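Local coordinates for Myo-inositol-1-phosphate synthase-related protein (Thermotoga maritima MSB8, PDB 3CIN) that binds nicotinamide-adenine-dinucleotide in a Rossmann-type domain and is related to the myo-inositol-1-phosphate synthase family, its own role being unassigned, at residues C143-F151 with L260-F271. Residues are numbered along the deposited sequence; the frame is centred on the assembly and turned at random.
With NAD (nicotinamide-adenine-dinucleotide), chain F.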
loop_
_atom_site.group_PDB
_atom_site.type_symbol
_atom_site.label_atom_id
_atom_site.label_comp_id
_atom_site.label_asym_id
_atom_site.label_seq_id
_atom_site.Cartn_x
_atom_site.Cartn_y
_atom_site.Cartn_z
ATOM N N CYS A 143 -17.517 13.687 24.096
ATOM C CA CYS A 143 -18.710 12.848 24.108
ATOM C C CYS A 143 -18.888 12.069 22.794
ATOM O O CYS A 143 -18.333 12.443 21.782
ATOM C CB CYS A 143 -19.989 13.664 24.363
ATOM S SG CYS A 143 -20.041 14.343 26.016
ATOM N N THR A 144 -19.676 10.990 22.852
ATOM C CA THR A 144 -20.077 10.154 21.732
ATOM C C THR A 144 -20.569 11.010 20.564
ATOM O O THR A 144 -21.262 11.991 20.738
ATOM C CB THR A 144 -21.207 9.197 22.186
ATOM O OG1 THR A 144 -20.712 8.314 23.215
ATOM C CG2 THR A 144 -21.811 8.367 21.050
ATOM N N THR A 145 -20.155 10.645 19.353
ATOM C CA THR A 145 -20.656 11.302 18.137
ATOM C C THR A 145 -22.185 11.320 18.055
ATOM O O THR A 145 -22.841 10.348 18.401
ATOM C CB THR A 145 -20.089 10.549 16.885
ATOM O OG1 THR A 145 -18.672 10.371 17.001
ATOM C CG2 THR A 145 -20.360 11.271 15.623
ATOM N N GLU A 146 -22.746 12.421 17.499
ATOM C CA GLU A 146 -24.160 12.794 17.594
ATOM C C GLU A 146 -24.772 13.079 16.242
ATOM O O GLU A 146 -24.093 13.601 15.350
ATOM C CB GLU A 146 -24.378 14.077 18.383
ATOM C CG GLU A 146 -23.761 14.058 19.766
ATOM C CD GLU A 146 -23.654 15.413 20.396
ATOM O OE1 GLU A 146 -23.710 16.428 19.680
ATOM O OE2 GLU A 146 -23.467 15.443 21.622
ATOM N N ALA A 147 -26.024 12.658 16.074
ATOM C CA ALA A 147 -26.811 13.065 14.895
ATOM C C ALA A 147 -27.375 14.469 15.214
ATOM O O ALA A 147 -28.396 14.584 15.879
ATOM C CB ALA A 147 -27.932 12.088 14.652
ATOM N N PHE A 148 -26.708 15.527 14.757
ATOM C CA PHE A 148 -27.047 16.906 15.142
ATOM C C PHE A 148 -27.575 17.637 13.925
ATOM O O PHE A 148 -27.343 17.217 12.767
ATOM C CB PHE A 148 -25.831 17.643 15.684
ATOM C CG PHE A 148 -24.772 17.921 14.638
ATOM C CD1 PHE A 148 -23.902 16.940 14.248
ATOM C CD2 PHE A 148 -24.705 19.157 13.985
ATOM C CE1 PHE A 148 -22.983 17.161 13.231
ATOM C CE2 PHE A 148 -23.787 19.378 12.989
ATOM C CZ PHE A 148 -22.930 18.413 12.620
ATOM N N VAL A 149 -28.263 18.731 14.202
ATOM C CA VAL A 149 -28.634 19.709 13.191
ATOM C C VAL A 149 -28.348 21.090 13.796
ATOM O O VAL A 149 -28.857 21.399 14.862
ATOM C CB VAL A 149 -30.133 19.624 12.870
ATOM C CG1 VAL A 149 -30.582 20.824 11.985
ATOM C CG2 VAL A 149 -30.472 18.255 12.241
ATOM N N PRO A 150 -27.512 21.890 13.149
ATOM C CA PRO A 150 -27.231 23.206 13.713
ATOM C C PRO A 150 -28.439 24.155 13.671
ATOM O O PRO A 150 -29.450 23.940 12.958
ATOM C CB PRO A 150 -26.099 23.753 12.806
ATOM C CG PRO A 150 -26.382 23.165 11.512
ATOM C CD PRO A 150 -26.884 21.713 11.835
ATOM N N PHE A 151 -28.306 25.226 14.460
ATOM C CA PHE A 151 -29.334 26.259 14.591
ATOM C C PHE A 151 -29.167 27.424 13.622
ATOM O O PHE A 151 -30.122 27.863 13.010
ATOM C CB PHE A 151 -29.436 26.771 16.025
ATOM C CG PHE A 151 -29.962 25.746 16.963
ATOM C CD1 PHE A 151 -31.304 25.526 17.068
ATOM C CD2 PHE A 151 -29.112 24.900 17.616
ATOM C CE1 PHE A 151 -31.791 24.544 17.893
ATOM C CE2 PHE A 151 -29.613 23.948 18.467
ATOM C CZ PHE A 151 -30.943 23.758 18.583
ATOM N N LEU A 260 -24.252 6.019 15.591
ATOM C CA LEU A 260 -25.298 6.640 14.811
ATOM C C LEU A 260 -26.010 5.534 13.993
ATOM O O LEU A 260 -25.362 4.633 13.443
ATOM C CB LEU A 260 -24.726 7.709 13.828
ATOM C CG LEU A 260 -24.081 8.985 14.386
ATOM C CD1 LEU A 260 -24.074 10.160 13.347
ATOM C CD2 LEU A 260 -24.731 9.385 15.619
ATOM N N THR A 261 -27.328 5.610 13.932
ATOM C CA THR A 261 -28.084 4.761 13.028
ATOM C C THR A 261 -27.858 5.233 11.593
ATOM O O THR A 261 -27.315 6.303 11.377
ATOM C CB THR A 261 -29.558 4.824 13.341
ATOM O OG1 THR A 261 -29.957 6.201 13.368
ATOM C CG2 THR A 261 -29.851 4.186 14.711
ATOM N N ASP A 262 -28.260 4.435 10.609
ATOM C CA ASP A 262 -28.262 4.918 9.227
ATOM C C ASP A 262 -29.118 6.198 9.094
ATOM O O ASP A 262 -28.716 7.153 8.427
ATOM C CB ASP A 262 -28.729 3.812 8.251
ATOM C CG ASP A 262 -27.565 2.915 7.777
ATOM O OD1 ASP A 262 -26.448 2.987 8.361
ATOM O OD2 ASP A 262 -27.757 2.147 6.805
ATOM N N ASP A 263 -30.256 6.229 9.777
ATOM C CA ASP A 263 -31.113 7.414 9.803
ATOM C C ASP A 263 -30.413 8.658 10.398
ATOM O O ASP A 263 -30.459 9.748 9.813
ATOM C CB ASP A 263 -32.404 7.118 10.586
ATOM C CG ASP A 263 -33.493 6.410 9.731
ATOM O OD1 ASP A 263 -33.206 5.912 8.609
ATOM O OD2 ASP A 263 -34.652 6.356 10.198
ATOM N N GLY A 264 -29.774 8.500 11.555
ATOM C CA GLY A 264 -29.037 9.621 12.183
ATOM C C GLY A 264 -27.929 10.146 11.277
ATOM O O GLY A 264 -27.722 11.366 11.145
ATOM N N LYS A 265 -27.223 9.218 10.640
ATOM C CA LYS A 265 -26.221 9.566 9.637
ATOM C C LYS A 265 -26.827 10.348 8.493
ATOM O O LYS A 265 -26.223 11.320 8.040
ATOM C CB LYS A 265 -25.509 8.315 9.110
ATOM C CG LYS A 265 -24.392 7.817 10.020
ATOM C CD LYS A 265 -23.754 6.534 9.463
ATOM C CE LYS A 265 -22.570 6.061 10.330
ATOM N NZ LYS A 265 -22.408 4.566 10.271
ATOM N N ASN A 266 -27.994 9.913 8.016
ATOM C CA ASN A 266 -28.702 10.608 6.917
ATOM C C ASN A 266 -29.099 12.027 7.321
ATOM O O ASN A 266 -29.023 12.952 6.525
ATOM C CB ASN A 266 -29.962 9.844 6.483
ATOM C CG ASN A 266 -29.650 8.532 5.764
ATOM O OD1 ASN A 266 -28.570 8.352 5.192
ATOM N ND2 ASN A 266 -30.604 7.605 5.801
ATOM N N LYS A 267 -29.506 12.179 8.572
ATOM C CA LYS A 267 -29.998 13.455 9.089
ATOM C C LYS A 267 -28.885 14.534 9.171
ATOM O O LYS A 267 -29.130 15.719 8.911
ATOM C CB LYS A 267 -30.629 13.222 10.467
ATOM C CG LYS A 267 -31.261 14.455 11.134
ATOM C CD LYS A 267 -31.272 14.338 12.665
ATOM C CE LYS A 267 -32.587 13.858 13.212
ATOM N NZ LYS A 267 -32.449 13.560 14.666
ATOM N N SER A 268 -27.675 14.111 9.538
ATOM C CA SER A 268 -26.554 15.014 9.755
ATOM C C SER A 268 -25.594 15.126 8.579
ATOM O O SER A 268 -24.729 15.997 8.608
ATOM C CB SER A 268 -25.760 14.552 10.970
ATOM O OG SER A 268 -26.546 14.711 12.133
ATOM N N LYS A 269 -25.745 14.225 7.586
ATOM C CA LYS A 269 -24.859 14.121 6.414
ATOM C C LYS A 269 -24.605 15.490 5.737
ATOM O O LYS A 269 -23.458 15.835 5.412
ATOM C CB LYS A 269 -25.466 13.131 5.385
ATOM C CG LYS A 269 -24.741 13.099 4.049
ATOM N N GLU A 270 -25.666 16.278 5.593
ATOM C CA GLU A 270 -25.565 17.641 5.011
ATOM C C GLU A 270 -24.446 18.449 5.702
ATOM O O GLU A 270 -23.735 19.257 5.079
ATOM C CB GLU A 270 -26.914 18.361 5.177
ATOM C CG GLU A 270 -27.091 19.660 4.385
ATOM C CD GLU A 270 -28.556 20.189 4.405
ATOM O OE1 GLU A 270 -29.300 19.858 5.354
ATOM O OE2 GLU A 270 -28.955 20.931 3.471
ATOM N N PHE A 271 -24.266 18.205 7.001
ATOM C CA PHE A 271 -23.311 18.927 7.795
ATOM C C PHE A 271 -22.014 18.166 8.080
ATOM O O PHE A 271 -20.981 18.774 8.227
ATOM C CB PHE A 271 -23.984 19.366 9.104
ATOM C CG PHE A 271 -25.372 19.901 8.892
ATOM C CD1 PHE A 271 -25.576 21.173 8.352
ATOM C CD2 PHE A 271 -26.480 19.129 9.210
ATOM C CE1 PHE A 271 -26.832 21.645 8.114
ATOM C CE2 PHE A 271 -27.746 19.605 8.966
ATOM C CZ PHE A 271 -27.916 20.863 8.406
HETATM P PA NAD F . -15.748 6.798 23.416
HETATM O O1A NAD F . -14.641 5.885 23.872
HETATM O O2A NAD F . -17.017 6.047 23.156
HETATM O O5B NAD F . -16.012 7.772 24.618
HETATM C C5B NAD F . -17.171 8.602 24.641
HETATM C C4B NAD F . -17.554 8.796 26.098
HETATM O O4B NAD F . -18.555 9.799 26.178
HETATM C C3B NAD F . -18.112 7.557 26.787
HETATM O O3B NAD F . -17.560 7.397 28.083
HETATM C C2B NAD F . -19.606 7.843 26.879
HETATM O O2B NAD F . -20.238 7.077 27.868
HETATM C C1B NAD F . -19.582 9.339 27.093
HETATM N N9A NAD F . -20.823 10.044 26.760
HETATM C C8A NAD F . -21.626 9.754 25.662
HETATM N N7A NAD F . -22.604 10.723 25.626
HETATM C C5A NAD F . -22.404 11.566 26.692
HETATM C C6A NAD F . -23.138 12.646 27.189
HETATM N N6A NAD F . -24.250 13.140 26.558
HETATM N N1A NAD F . -22.619 13.309 28.284
HETATM C C2A NAD F . -21.465 12.856 28.898
HETATM N N3A NAD F . -20.775 11.742 28.468
HETATM C C4A NAD F . -21.270 11.123 27.377
HETATM O O3 NAD F . -15.303 7.644 22.165
HETATM P PN NAD F . -13.870 8.257 21.923
HETATM O O1N NAD F . -13.148 7.369 20.966
HETATM O O2N NAD F . -13.269 8.720 23.208
HETATM O O5D NAD F . -14.241 9.541 21.057
HETATM C C5D NAD F . -14.820 10.669 21.672
HETATM C C4D NAD F . -15.325 11.668 20.637
HETATM O O4D NAD F . -14.218 12.215 19.973
HETATM C C3D NAD F . -16.267 11.115 19.580
HETATM O O3D NAD F . -17.282 12.102 19.263
HETATM C C2D NAD F . -15.341 10.993 18.380
HETATM O O2D NAD F . -16.048 11.109 17.142
HETATM C C1D NAD F . -14.469 12.210 18.593
HETATM N N1N NAD F . -13.203 12.138 17.866
HETATM C C2N NAD F . -12.347 11.145 18.119
HETATM C C3N NAD F . -11.132 11.189 17.383
HETATM C C7N NAD F . -10.069 10.282 17.805
HETATM O O7N NAD F . -10.392 9.399 18.798
HETATM N N7N NAD F . -8.858 10.352 17.231
HETATM C C4N NAD F . -10.858 12.172 16.452
HETATM C C5N NAD F . -11.764 13.163 16.208
HETATM C C6N NAD F . -12.948 13.135 16.959
#
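The loop that follows strand 138-141 of the parallel, Rossmann-type sheet packs on helix 262-272, with A147 set against G264 at a CA-CA distance of 4.9 Å. A147 CB rests 3.6 Å from G264 O, so backbone and methyl meet closely here. One turn on, S268 OG donates to F148 O at 2.7 Å. The hydroxyl lies in the carbonyl plane, on a lone pair, with a C=O...OG angle of 126°. S268 holds OG anti to its own carbonyl carbon (chi1 -67°), which directs it at the loop backbone. L260, just before the helix, lays CD2 against the backbone of the loop, 3.5 Å from T145 O.

The loop is part of the dinucleotide pocket, as expected after a central strand of this fold. C143 O accepts from O3D of NAD, and T145 OG1 accepts from O2D at 2.7 Å. T145 OG1 is also hydrogen-bonded to D256 OD2. The E146 carboxylate is hydrogen-bonded elsewhere, OE1 to T197 and T170, OE2 to T172.

At the far end, P150 CD sits over one face of the F271 ring, 3.5 Å from its centroid and 2° off the normal, a CH-pi contact. E270 CB covers the opposite face. F148 CZ reaches F271 CB at 3.8 Å, and the V149 and K267 side chains cross at about a right angle, with V149 CG2 4.0 Å from K267 CD.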